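Local coordinates for protein 350aa long hypothetical aspartate-semialdehyde dehydrogenase (Sulfolobus tokodaii, PDB 2EP5) that probably reduces malonyl-CoA to malonate semialdehyde with NADPH as hydride donor, and belongs to the aspartate-semialdehyde dehydrogenase family, at residues T13-Q18 with K51-G56; N121-W126 with S270-K275; G203-I208 with S231-I236; G246-V251 with L322-D327; K275-A280 with T340-K345. One frame throughout, in Å; residues are numbered along the deposited sequence.

Interaction 1: residues T13-Q18 with K51-G56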
# COMPACT_ATOMS: atom_id res chain seq x y z
N THR A 13 11.11 -10.39 22.59
CA THR A 13 9.95 -9.55 22.33
C THR A 13 9.84 -8.99 20.91
O THR A 13 8.73 -8.73 20.43
CB THR A 13 9.93 -8.39 23.36
OG1 THR A 13 9.36 -8.86 24.59
CG2 THR A 13 9.17 -7.20 22.86
N GLY A 14 10.96 -8.82 20.23
CA GLY A 14 10.93 -8.29 18.88
C GLY A 14 10.38 -9.27 17.86
O GLY A 14 9.90 -10.35 18.22
N MET A 15 10.44 -8.90 16.58
CA MET A 15 9.93 -9.76 15.52
C MET A 15 10.72 -11.07 15.42
O MET A 15 10.12 -12.14 15.39
CB MET A 15 9.97 -9.05 14.16
CG MET A 15 8.84 -8.06 13.95
SD MET A 15 8.77 -7.43 12.25
CE MET A 15 7.86 -8.74 11.45
N VAL A 16 12.04 -10.97 15.35
CA VAL A 16 12.87 -12.18 15.26
C VAL A 16 12.66 -13.03 16.51
O VAL A 16 12.62 -14.26 16.44
CB VAL A 16 14.36 -11.83 15.11
CG1 VAL A 16 15.22 -13.08 15.33
CG2 VAL A 16 14.61 -11.25 13.72
N GLY A 17 12.51 -12.36 17.65
CA GLY A 17 12.29 -13.08 18.89
C GLY A 17 11.00 -13.88 18.87
O GLY A 17 10.98 -15.05 19.26
N GLN A 18 9.91 -13.26 18.41
CA GLN A 18 8.63 -13.95 18.37
C GLN A 18 8.69 -15.12 17.40
O GLN A 18 8.11 -16.17 17.66
CB GLN A 18 7.51 -12.98 18.00
CG GLN A 18 7.37 -11.83 19.01
CD GLN A 18 6.15 -10.96 18.76
OE1 GLN A 18 6.09 -9.80 19.21
NE2 GLN A 18 5.16 -11.51 18.06
N LYS A 51 3.87 -8.00 22.67
CA LYS A 51 2.81 -7.52 21.81
C LYS A 51 2.89 -8.50 20.65
O LYS A 51 3.59 -8.25 19.67
CB LYS A 51 3.12 -6.10 21.34
CG LYS A 51 2.32 -5.00 22.01
CD LYS A 51 0.92 -4.89 21.40
CE LYS A 51 0.22 -3.60 21.85
NZ LYS A 51 -1.12 -3.41 21.24
N TRP A 52 2.19 -9.62 20.79
CA TRP A 52 2.21 -10.68 19.79
C TRP A 52 1.96 -10.14 18.39
O TRP A 52 0.97 -9.46 18.12
CB TRP A 52 1.19 -11.76 20.13
CG TRP A 52 1.45 -13.07 19.46
CD1 TRP A 52 0.57 -13.78 18.71
CD2 TRP A 52 2.65 -13.85 19.53
NE1 TRP A 52 1.14 -14.97 18.31
CE2 TRP A 52 2.42 -15.03 18.80
CE3 TRP A 52 3.90 -13.66 20.14
CZ2 TRP A 52 3.39 -16.03 18.66
CZ3 TRP A 52 4.87 -14.66 20.01
CH2 TRP A 52 4.61 -15.83 19.27
N ILE A 53 2.88 -10.48 17.49
CA ILE A 53 2.83 -10.02 16.12
C ILE A 53 2.81 -11.19 15.15
O ILE A 53 2.54 -11.02 13.96
CB ILE A 53 4.05 -9.11 15.85
CG1 ILE A 53 3.56 -7.74 15.40
CG2 ILE A 53 5.03 -9.77 14.87
CD1 ILE A 53 2.71 -7.04 16.43
N GLU A 54 3.09 -12.39 15.66
CA GLU A 54 3.10 -13.60 14.84
C GLU A 54 1.71 -14.12 14.54
O GLU A 54 0.71 -13.58 15.02
CB GLU A 54 3.89 -14.71 15.54
CG GLU A 54 5.40 -14.59 15.44
CD GLU A 54 5.91 -14.75 14.01
OE1 GLU A 54 5.50 -15.71 13.33
OE2 GLU A 54 6.73 -13.91 13.58
N GLN A 55 1.66 -15.19 13.76
CA GLN A 55 0.41 -15.84 13.38
C GLN A 55 -0.20 -16.59 14.56
O GLN A 55 0.50 -17.31 15.27
CB GLN A 55 0.65 -16.81 12.21
CG GLN A 55 -0.36 -17.96 12.08
CD GLN A 55 -0.00 -19.19 12.92
OE1 GLN A 55 1.04 -19.82 12.71
NE2 GLN A 55 -0.87 -19.53 13.87
N GLY A 56 -1.50 -16.41 14.75
CA GLY A 56 -2.21 -17.09 15.82
C GLY A 56 -1.96 -16.57 17.22
O GLY A 56 -1.58 -15.41 17.41
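Q18 and E54 bring the two backbones closest, with Q18 CA 6.6 Å from E54 CA, while M15 and I53 face each other slightly farther apart. Residues 13-18 form the end of the glycine-rich turn of the Rossmann fold and the start of helix 15-24. G14 is the N-cap, and its carbonyl O accepts the N-H of Q18 in the first helical turn. In Rossmann domains generally this turn faces the dinucleotide, which is consistent with NADP use here. Residues 51-56 are an irregular loop after helix 46-49. Q18 carries most of the contact. Its CG lies beside the backbone N (chi1 -60°) and the chain beyond is extended, which carries the amide across to the loop backbone at I53. The Q18 amide lies over the rim of one face of the W52 ring, the two planes nearly parallel (7° apart), and the two side chains slide past each other in opposite senses. Nearer the backbone, Q18 CB meets W52 CZ3 at 3.7 Å and E54 CG, also at 3.7 Å. The carboxylate of E54 turns to K22 of helix 15-24 in a salt bridge. M15 also packs on M191 of the second subunit. From the helix, M15 adds a looser apolar touch, its CG 4.3 Å from I53 CG2.

Interaction 2: residues N121-W126 with S270-K275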
# COMPACT_ATOMS: atom_id res chain seq x y z
N ASN A 121 26.16 -19.87 8.86
CA ASN A 121 25.00 -20.04 7.99
C ASN A 121 25.24 -21.52 7.70
O ASN A 121 25.98 -21.87 6.78
CB ASN A 121 25.09 -19.20 6.71
CG ASN A 121 23.77 -19.18 5.95
OD1 ASN A 121 22.83 -19.90 6.32
ND2 ASN A 121 23.68 -18.37 4.90
N PRO A 122 24.62 -22.40 8.51
CA PRO A 122 24.70 -23.86 8.45
C PRO A 122 25.18 -24.51 7.15
O PRO A 122 26.30 -25.03 7.08
CB PRO A 122 23.29 -24.28 8.84
CG PRO A 122 22.94 -23.27 9.88
CD PRO A 122 23.41 -21.98 9.24
N GLU A 123 24.34 -24.49 6.12
CA GLU A 123 24.69 -25.09 4.84
C GLU A 123 25.98 -24.54 4.24
O GLU A 123 26.76 -25.27 3.64
CB GLU A 123 23.54 -24.88 3.83
CG GLU A 123 22.26 -25.64 4.14
CD GLU A 123 21.32 -24.91 5.08
OE1 GLU A 123 21.78 -24.01 5.82
OE2 GLU A 123 20.12 -25.23 5.10
N ILE A 124 26.21 -23.25 4.41
CA ILE A 124 27.37 -22.60 3.82
C ILE A 124 28.74 -22.84 4.48
O ILE A 124 29.71 -23.16 3.78
CB ILE A 124 27.13 -21.07 3.73
CG1 ILE A 124 25.75 -20.81 3.10
CG2 ILE A 124 28.20 -20.41 2.89
CD1 ILE A 124 25.56 -21.46 1.74
N ASN A 125 28.83 -22.69 5.80
CA ASN A 125 30.12 -22.86 6.46
C ASN A 125 30.08 -23.48 7.85
O ASN A 125 30.67 -22.95 8.79
CB ASN A 125 30.83 -21.50 6.54
CG ASN A 125 30.06 -20.49 7.37
OD1 ASN A 125 28.84 -20.57 7.48
ND2 ASN A 125 30.76 -19.53 7.94
N TRP A 126 29.40 -24.61 7.99
CA TRP A 126 29.33 -25.27 9.29
C TRP A 126 30.72 -25.64 9.81
O TRP A 126 30.97 -25.62 11.01
CB TRP A 126 28.45 -26.52 9.21
CG TRP A 126 28.86 -27.51 8.17
CD1 TRP A 126 28.46 -27.54 6.86
CD2 TRP A 126 29.73 -28.63 8.35
NE1 TRP A 126 29.02 -28.61 6.22
CE2 TRP A 126 29.81 -29.30 7.10
CE3 TRP A 126 30.46 -29.13 9.43
CZ2 TRP A 126 30.58 -30.45 6.92
CZ3 TRP A 126 31.23 -30.27 9.25
CH2 TRP A 126 31.28 -30.92 8.00
N SER A 270 23.77 -29.88 2.05
CA SER A 270 24.93 -29.86 2.92
C SER A 270 24.68 -30.75 4.14
O SER A 270 23.75 -31.56 4.14
CB SER A 270 25.21 -28.41 3.35
OG SER A 270 26.44 -28.31 4.04
N LEU A 271 25.51 -30.59 5.17
CA LEU A 271 25.39 -31.39 6.39
C LEU A 271 24.01 -31.32 7.04
O LEU A 271 23.48 -32.34 7.48
CB LEU A 271 26.47 -30.95 7.39
CG LEU A 271 26.52 -31.68 8.74
CD1 LEU A 271 27.95 -31.68 9.27
CD2 LEU A 271 25.58 -31.01 9.73
N PRO A 272 23.41 -30.12 7.11
CA PRO A 272 22.08 -30.00 7.72
C PRO A 272 21.04 -30.88 7.02
O PRO A 272 20.14 -31.42 7.66
CB PRO A 272 21.77 -28.51 7.58
CG PRO A 272 23.14 -27.87 7.65
CD PRO A 272 23.97 -28.79 6.79
N GLN A 273 21.17 -31.02 5.70
CA GLN A 273 20.24 -31.86 4.94
C GLN A 273 20.57 -33.34 5.12
O GLN A 273 19.68 -34.19 5.15
CB GLN A 273 20.31 -31.52 3.44
CG GLN A 273 19.62 -30.23 3.03
CD GLN A 273 20.29 -28.98 3.58
OE1 GLN A 273 21.51 -28.85 3.54
NE2 GLN A 273 19.48 -28.06 4.08
N GLN A 274 21.86 -33.64 5.22
CA GLN A 274 22.32 -35.01 5.37
C GLN A 274 21.94 -35.61 6.72
O GLN A 274 21.56 -36.78 6.79
CB GLN A 274 23.83 -35.06 5.18
CG GLN A 274 24.27 -34.74 3.76
CD GLN A 274 25.75 -34.40 3.68
OE1 GLN A 274 26.58 -35.02 4.35
NE2 GLN A 274 26.08 -33.41 2.85
N LYS A 275 22.04 -34.82 7.78
CA LYS A 275 21.71 -35.31 9.11
C LYS A 275 20.23 -35.08 9.41
O LYS A 275 19.77 -35.36 10.51
CB LYS A 275 22.56 -34.61 10.16
CG LYS A 275 24.05 -34.69 9.90
CD LYS A 275 24.53 -36.13 9.80
CE LYS A 275 26.03 -36.19 9.60
NZ LYS A 275 26.53 -37.57 9.41
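E123 and S270 are the nearest backbone pair, E123 CA lying 5.1 Å from S270 CA, where two short helices, 122-125 and 271-274, come together. S270 is the N-cap of the second helix, yet its hydroxyl does not cap it. With OG anti to the backbone N (chi1 -171°), it reaches over and donates to E123 O at 3.1 Å, in the carbonyl plane and on a lone pair. The N-H of S270 is taken instead by the side chain of Q273, through OE1 at 2.9 Å. The same amide serves both ways: Q273 NE2 donates to E123 OE2 at 3.1 Å, nearly straight at 164°, meeting the carboxylate on its anti side. E123 OE1 forms a salt bridge with R331, and Q273 NE2 also bonds P281 O. The contact thus joins the NAD-binding part of the chain to the dimerisation part, beside helix 334-347. That helix touches both P122 and W126. Apolar packing completes the join. L271 crosses W126 at about a right angle and sets CD1 over one face, 3.4 Å from the centroid of the six-membered ring and 4° off its normal, a CH-pi contact. P122 CB rests on P272 CG at 3.8 Å.

Interaction 3: residues G203-I208 with S231-I236; sequences GEEDKI and STVTSI
One hydrogen bond joins E205 to the strand. S235 N donates to E205 OE2 at 2.9 Å with an angle of 151°, meeting the carboxylate on its anti side and 28° out of its plane. The extended chain of E205 brings this oxygen to the strand backbone, and V233 O, another acceptor, lies 3.1 Å from E205 OE2. R312 of the third subunit forms a salt bridge with the same oxygen and probably offsets that crowding. With an alanine in place of E205, the S235 N-H and R312 of the third subunit would probably lose the acceptor they share. Helix 204-215 here packs on strand 230-237, outermost within this chain in the mixed sheet of the dimerisation domain. Their local axes approach to 7.8 Å at 139°. Apolar contacts centre on V233: its CG2 meets E205 CG at 3.6 Å and I208 CD1 at 4.0 Å. S235 contributes a mixed contact. Its OG touches E204 CG at 3.6 Å, but it hydrogen-bonds T176 on the neighbouring strand. The carboxylate of E204 bonds N150, T152 and Q178; the E204 side chain is about 5 Å from those of C151 and H244, both predicted to be catalytic.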
# COMPACT_ATOMS: atom_id res chain seq x y z
N GLY A 203 24.39 1.31 7.02
CA GLY A 203 25.30 0.21 7.32
C GLY A 203 25.05 -1.15 6.69
O GLY A 203 25.87 -2.06 6.85
N GLU A 204 23.95 -1.29 5.97
CA GLU A 204 23.60 -2.57 5.35
C GLU A 204 24.57 -3.00 4.26
O GLU A 204 24.92 -4.17 4.18
CB GLU A 204 22.19 -2.50 4.76
CG GLU A 204 21.59 -3.86 4.44
CD GLU A 204 21.17 -4.62 5.69
OE1 GLU A 204 21.41 -4.11 6.82
OE2 GLU A 204 20.59 -5.73 5.56
N GLU A 205 24.98 -2.07 3.41
CA GLU A 205 25.86 -2.40 2.30
C GLU A 205 27.25 -2.88 2.72
O GLU A 205 27.78 -3.83 2.15
CB GLU A 205 25.94 -1.20 1.34
CG GLU A 205 24.57 -0.88 0.77
CD GLU A 205 24.44 0.51 0.20
OE1 GLU A 205 24.95 1.48 0.80
OE2 GLU A 205 23.78 0.64 -0.86
N ASP A 206 27.82 -2.25 3.73
CA ASP A 206 29.13 -2.64 4.22
C ASP A 206 29.08 -4.01 4.91
O ASP A 206 29.97 -4.84 4.73
CB ASP A 206 29.67 -1.57 5.17
CG ASP A 206 31.14 -1.76 5.48
OD1 ASP A 206 31.94 -1.84 4.51
OD2 ASP A 206 31.50 -1.84 6.68
N LYS A 207 28.03 -4.23 5.70
CA LYS A 207 27.85 -5.51 6.40
C LYS A 207 27.69 -6.66 5.41
O LYS A 207 28.20 -7.76 5.63
CB LYS A 207 26.62 -5.46 7.30
CG LYS A 207 26.76 -4.57 8.52
CD LYS A 207 25.46 -4.54 9.30
CE LYS A 207 25.53 -3.56 10.46
NZ LYS A 207 24.18 -3.37 11.07
N ILE A 208 26.97 -6.41 4.32
CA ILE A 208 26.75 -7.45 3.33
C ILE A 208 28.05 -7.88 2.68
O ILE A 208 28.40 -9.06 2.70
CB ILE A 208 25.77 -6.98 2.22
CG1 ILE A 208 24.35 -6.86 2.80
CG2 ILE A 208 25.80 -7.94 1.03
CD1 ILE A 208 23.31 -6.41 1.80
N SER A 231 32.82 -7.14 -3.96
CA SER A 231 31.43 -6.81 -4.21
C SER A 231 31.01 -5.39 -3.86
O SER A 231 31.45 -4.82 -2.86
CB SER A 231 30.51 -7.81 -3.49
OG SER A 231 31.06 -8.20 -2.24
N THR A 232 30.16 -4.82 -4.71
CA THR A 232 29.63 -3.48 -4.51
C THR A 232 28.11 -3.67 -4.40
O THR A 232 27.47 -4.21 -5.31
CB THR A 232 29.99 -2.54 -5.69
OG1 THR A 232 31.40 -2.28 -5.67
CG2 THR A 232 29.25 -1.22 -5.60
N VAL A 233 27.53 -3.24 -3.29
CA VAL A 233 26.11 -3.44 -3.11
C VAL A 233 25.30 -2.19 -2.83
O VAL A 233 25.79 -1.25 -2.21
CB VAL A 233 25.84 -4.52 -2.01
CG1 VAL A 233 27.17 -4.94 -1.36
CG2 VAL A 233 24.86 -4.03 -0.97
N THR A 234 24.07 -2.20 -3.32
CA THR A 234 23.14 -1.10 -3.14
C THR A 234 21.89 -1.68 -2.49
O THR A 234 21.17 -2.49 -3.10
CB THR A 234 22.78 -0.48 -4.50
OG1 THR A 234 24.00 -0.12 -5.18
CG2 THR A 234 21.92 0.77 -4.33
N SER A 235 21.64 -1.30 -1.24
CA SER A 235 20.49 -1.81 -0.50
C SER A 235 19.33 -0.82 -0.48
O SER A 235 19.47 0.31 -0.02
CB SER A 235 20.89 -2.18 0.93
OG SER A 235 21.93 -3.14 0.93
N ILE A 236 18.18 -1.28 -0.96
CA ILE A 236 17.00 -0.45 -1.06
C ILE A 236 15.83 -0.98 -0.24
O ILE A 236 15.61 -2.19 -0.17
CB ILE A 236 16.58 -0.34 -2.54
CG1 ILE A 236 17.71 0.33 -3.33
CG2 ILE A 236 15.29 0.44 -2.67
CD1 ILE A 236 17.51 0.31 -4.82

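Interaction 4: residues G246-V251 with L322-D327; sequences GVINIV and LVVLGD
G246 and V324 pair through both backbone groups, and so do I248 and L322. Both are antiparallel hydrogen-bonded pairs between strands 244-251 and 319-326, in the mixed sheet of the dimerisation domain. G246 N donates to V324 O at 2.9 Å, and V324 N returns to G246 O at 3.0 Å. I248 N reaches L322 O at 2.9 Å with an angle of 164°, while L322 N answers to I248 O at 3.0 Å. All four N-H groups and all four carbonyls are thereby used. G246 O also receives a CA-H contact from V323 CA at 3.4 Å. V247 and V323 form the non-hydrogen-bonded pair between, and their polar backbone groups turn outward: V247 bonds T175, and V323 bonds G311. Beside the bonds, I248 and L322 lie side by side and point the same way, with CD1 of I248 3.9 Å from CD1 of L322. V324 CG1 follows at 4.1 Å from I248 CD1. This face packs on M156. V247 and V323 turn to the other face, where T175 and P199 of the third subunit cover them. With the backbone of the paired residues bonded, their aliphatic side chains can pack against helix 151-160 and the third subunit.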
# COMPACT_ATOMS: atom_id res chain seq x y z
N GLY A 246 17.29 -9.97 -3.91
CA GLY A 246 18.61 -9.54 -4.30
C GLY A 246 18.92 -9.83 -5.75
O GLY A 246 18.72 -10.96 -6.21
N VAL A 247 19.36 -8.81 -6.48
CA VAL A 247 19.73 -8.99 -7.87
C VAL A 247 21.25 -9.08 -7.85
O VAL A 247 21.94 -8.11 -7.54
CB VAL A 247 19.32 -7.79 -8.75
CG1 VAL A 247 19.76 -8.02 -10.19
CG2 VAL A 247 17.83 -7.59 -8.68
N ILE A 248 21.75 -10.27 -8.18
CA ILE A 248 23.18 -10.52 -8.18
C ILE A 248 23.75 -10.58 -9.59
O ILE A 248 23.25 -11.30 -10.45
CB ILE A 248 23.48 -11.84 -7.42
CG1 ILE A 248 22.94 -11.73 -5.98
CG2 ILE A 248 25.00 -12.12 -7.40
CD1 ILE A 248 23.07 -13.00 -5.16
N ASN A 249 24.80 -9.78 -9.82
CA ASN A 249 25.47 -9.76 -11.11
C ASN A 249 26.94 -10.09 -10.94
O ASN A 249 27.71 -9.28 -10.42
CB ASN A 249 25.34 -8.39 -11.79
CG ASN A 249 23.94 -8.11 -12.29
OD1 ASN A 249 23.07 -7.67 -11.53
ND2 ASN A 249 23.71 -8.36 -13.57
N ILE A 250 27.33 -11.29 -11.35
CA ILE A 250 28.72 -11.68 -11.25
C ILE A 250 29.40 -11.30 -12.57
O ILE A 250 29.33 -12.04 -13.55
CB ILE A 250 28.84 -13.19 -10.99
CG1 ILE A 250 28.15 -13.53 -9.66
CG2 ILE A 250 30.30 -13.61 -10.94
CD1 ILE A 250 28.25 -15.00 -9.25
N VAL A 251 30.03 -10.12 -12.57
CA VAL A 251 30.72 -9.59 -13.76
C VAL A 251 32.06 -10.28 -13.94
O VAL A 251 33.01 -10.00 -13.22
CB VAL A 251 30.96 -8.07 -13.64
CG1 VAL A 251 31.47 -7.51 -14.97
CG2 VAL A 251 29.65 -7.37 -13.22
N LEU A 322 21.33 -13.31 -11.67
CA LEU A 322 20.34 -14.13 -11.01
C LEU A 322 19.63 -13.33 -9.92
O LEU A 322 20.18 -12.37 -9.38
CB LEU A 322 21.00 -15.39 -10.42
CG LEU A 322 22.05 -15.30 -9.31
CD1 LEU A 322 21.37 -15.03 -7.97
CD2 LEU A 322 22.79 -16.62 -9.23
N VAL A 323 18.38 -13.72 -9.65
CA VAL A 323 17.55 -13.08 -8.64
C VAL A 323 17.24 -14.11 -7.55
O VAL A 323 16.78 -15.22 -7.83
CB VAL A 323 16.21 -12.57 -9.24
CG1 VAL A 323 15.34 -11.97 -8.14
CG2 VAL A 323 16.48 -11.51 -10.32
N VAL A 324 17.50 -13.73 -6.31
CA VAL A 324 17.27 -14.62 -5.18
C VAL A 324 16.33 -13.95 -4.17
O VAL A 324 16.33 -12.73 -4.01
CB VAL A 324 18.59 -14.98 -4.48
CG1 VAL A 324 19.25 -13.72 -3.94
CG2 VAL A 324 18.34 -15.99 -3.37
N LEU A 325 15.53 -14.77 -3.50
CA LEU A 325 14.58 -14.27 -2.52
C LEU A 325 14.63 -15.18 -1.31
O LEU A 325 14.81 -16.38 -1.43
CB LEU A 325 13.18 -14.26 -3.13
CG LEU A 325 11.97 -13.61 -2.42
CD1 LEU A 325 11.07 -14.67 -1.84
CD2 LEU A 325 12.43 -12.63 -1.36
N GLY A 326 14.48 -14.58 -0.13
CA GLY A 326 14.48 -15.35 1.10
C GLY A 326 13.71 -14.65 2.20
O GLY A 326 13.52 -13.44 2.17
N ASP A 327 13.23 -15.43 3.17
CA ASP A 327 12.49 -14.88 4.30
C ASP A 327 13.56 -14.33 5.25
O ASP A 327 14.34 -15.09 5.84
CB ASP A 327 11.71 -16.00 5.00
CG ASP A 327 10.79 -15.49 6.09
OD1 ASP A 327 11.16 -14.52 6.79
OD2 ASP A 327 9.71 -16.08 6.27

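Interaction 5: residues K275-A280 with T340-K345; sequences KNLPTA and TVEVMK
E342 extends from the helix towards T279: its CG lies beside the backbone N (chi1 -47°) and the chain beyond is extended. T279 holds its hydroxyl on the backbone N side (chi1 -55°), and the two side chains cross at about a right angle. The clearest bond runs from T279 N to E342 OE1 at 2.8 Å, with an angle of 159°, and it uses the syn lone pair. T279 OG1 also points at E342 OE2, but that oxygen is placed with less certainty, and the second bond is doubtful in detail. L277 CB lies 3.3 Å from E342 OE1. P278 approaches the carboxylate from the opposite direction, at a spacing too short to be trusted. Two turn motifs shape the loop. Helix 271-274 ends in a Schellman motif, with N276 as its C-prime residue at positive phi, N276 N turned to Q273 O and L277 N to P272 O. A type I beta turn follows from L277 to A280, closed by A280 N bonding L277 O at 2.9 Å. E342 sits on helix 334-347, near the end of the chain. A leucine in place of E342 would probably leave the T279 N-H without its acceptor and the turn less firmly held to the helix. H27 and Y29 also touch E342. Apolar packing sits to one side: L277 CD1 meets V343 CG2 at 3.5 Å, and L277 also touches L339.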
# COMPACT_ATOMS: atom_id res chain seq x y z
N LYS A 275 22.04 -34.82 7.78
CA LYS A 275 21.71 -35.31 9.11
C LYS A 275 20.23 -35.08 9.41
O LYS A 275 19.77 -35.36 10.51
CB LYS A 275 22.56 -34.61 10.16
CG LYS A 275 24.05 -34.69 9.90
CD LYS A 275 24.53 -36.13 9.80
CE LYS A 275 26.03 -36.19 9.60
NZ LYS A 275 26.53 -37.57 9.41
N ASN A 276 19.51 -34.58 8.41
CA ASN A 276 18.09 -34.30 8.56
C ASN A 276 17.78 -33.56 9.85
O ASN A 276 16.98 -34.03 10.66
CB ASN A 276 17.30 -35.61 8.54
CG ASN A 276 17.46 -36.35 7.25
OD1 ASN A 276 18.52 -36.89 6.96
ND2 ASN A 276 16.40 -36.39 6.45
N LEU A 277 18.42 -32.42 10.03
CA LEU A 277 18.19 -31.63 11.23
C LEU A 277 16.79 -31.02 11.15
O LEU A 277 16.38 -30.54 10.09
CB LEU A 277 19.28 -30.55 11.36
CG LEU A 277 20.72 -31.09 11.33
CD1 LEU A 277 21.70 -29.95 11.53
CD2 LEU A 277 20.92 -32.14 12.42
N PRO A 278 16.05 -31.02 12.27
CA PRO A 278 14.69 -30.48 12.36
C PRO A 278 14.39 -29.16 11.68
O PRO A 278 13.30 -28.99 11.12
CB PRO A 278 14.43 -30.43 13.88
CG PRO A 278 15.80 -30.46 14.49
CD PRO A 278 16.54 -31.41 13.60
N THR A 279 15.34 -28.23 11.70
CA THR A 279 15.12 -26.93 11.09
C THR A 279 15.74 -26.77 9.69
O THR A 279 15.64 -25.71 9.07
CB THR A 279 15.63 -25.82 12.02
OG1 THR A 279 15.00 -25.97 13.30
CG2 THR A 279 15.31 -24.43 11.47
N ALA A 280 16.37 -27.83 9.19
CA ALA A 280 16.98 -27.80 7.87
C ALA A 280 15.98 -28.13 6.76
O ALA A 280 15.32 -29.17 6.80
CB ALA A 280 18.14 -28.78 7.80
N THR A 340 21.69 -23.42 13.64
CA THR A 340 23.09 -23.41 14.05
C THR A 340 23.25 -24.23 15.31
O THR A 340 24.21 -25.00 15.44
CB THR A 340 23.60 -21.97 14.29
OG1 THR A 340 23.52 -21.22 13.06
CG2 THR A 340 25.05 -21.98 14.77
N VAL A 341 22.30 -24.10 16.24
CA VAL A 341 22.36 -24.87 17.48
C VAL A 341 22.21 -26.37 17.15
O VAL A 341 22.94 -27.20 17.71
CB VAL A 341 21.24 -24.48 18.48
CG1 VAL A 341 21.37 -25.31 19.75
CG2 VAL A 341 21.34 -23.00 18.84
N GLU A 342 21.29 -26.71 16.26
CA GLU A 342 21.10 -28.11 15.90
C GLU A 342 22.41 -28.71 15.37
O GLU A 342 22.81 -29.81 15.76
CB GLU A 342 19.99 -28.26 14.85
CG GLU A 342 18.73 -27.48 15.18
CD GLU A 342 17.57 -27.77 14.23
OE1 GLU A 342 17.81 -28.13 13.06
OE2 GLU A 342 16.41 -27.61 14.66
N VAL A 343 23.08 -27.97 14.49
CA VAL A 343 24.35 -28.43 13.93
C VAL A 343 25.39 -28.66 15.03
O VAL A 343 26.09 -29.67 15.03
CB VAL A 343 24.92 -27.40 12.92
CG1 VAL A 343 26.33 -27.79 12.53
CG2 VAL A 343 24.02 -27.32 11.68
N MET A 344 25.49 -27.70 15.95
CA MET A 344 26.44 -27.78 17.05
C MET A 344 26.22 -29.05 17.87
O MET A 344 27.18 -29.71 18.27
CB MET A 344 26.33 -26.54 17.95
CG MET A 344 26.85 -25.26 17.32
SD MET A 344 26.49 -23.78 18.31
CE MET A 344 27.80 -23.84 19.54
N LYS A 345 24.96 -29.39 18.13
CA LYS A 345 24.66 -30.60 18.89
C LYS A 345 25.12 -31.79 18.05
O LYS A 345 25.77 -32.71 18.55
CB LYS A 345 23.16 -30.69 19.17
CG LYS A 345 22.72 -31.97 19.87
CD LYS A 345 23.35 -32.12 21.25
CE LYS A 345 22.95 -33.44 21.91
NZ LYS A 345 23.52 -33.58 23.29

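In the fold
Interaction 1 lies in the Rossmann part, its centre 23 to 28 Å from the others: 23 Å from interaction 5 and 27 to 28 Å from interactions 2, 3 and 4. Interactions 3 and 4 share the mixed sheet of the dimerisation domain, their centres 13 Å apart, and both touch the third subunit. Strands 230-237 and 244-251 follow each other in the chain. Interactions 2 and 5 adjoin, with centres 8 Å apart, and share K275. Interaction 4 crosses interactions 2 and 5 along the chain. Interaction 2 joins the NAD-binding part to the dimerisation part, and interaction 5 continues from it onto helix 334-347.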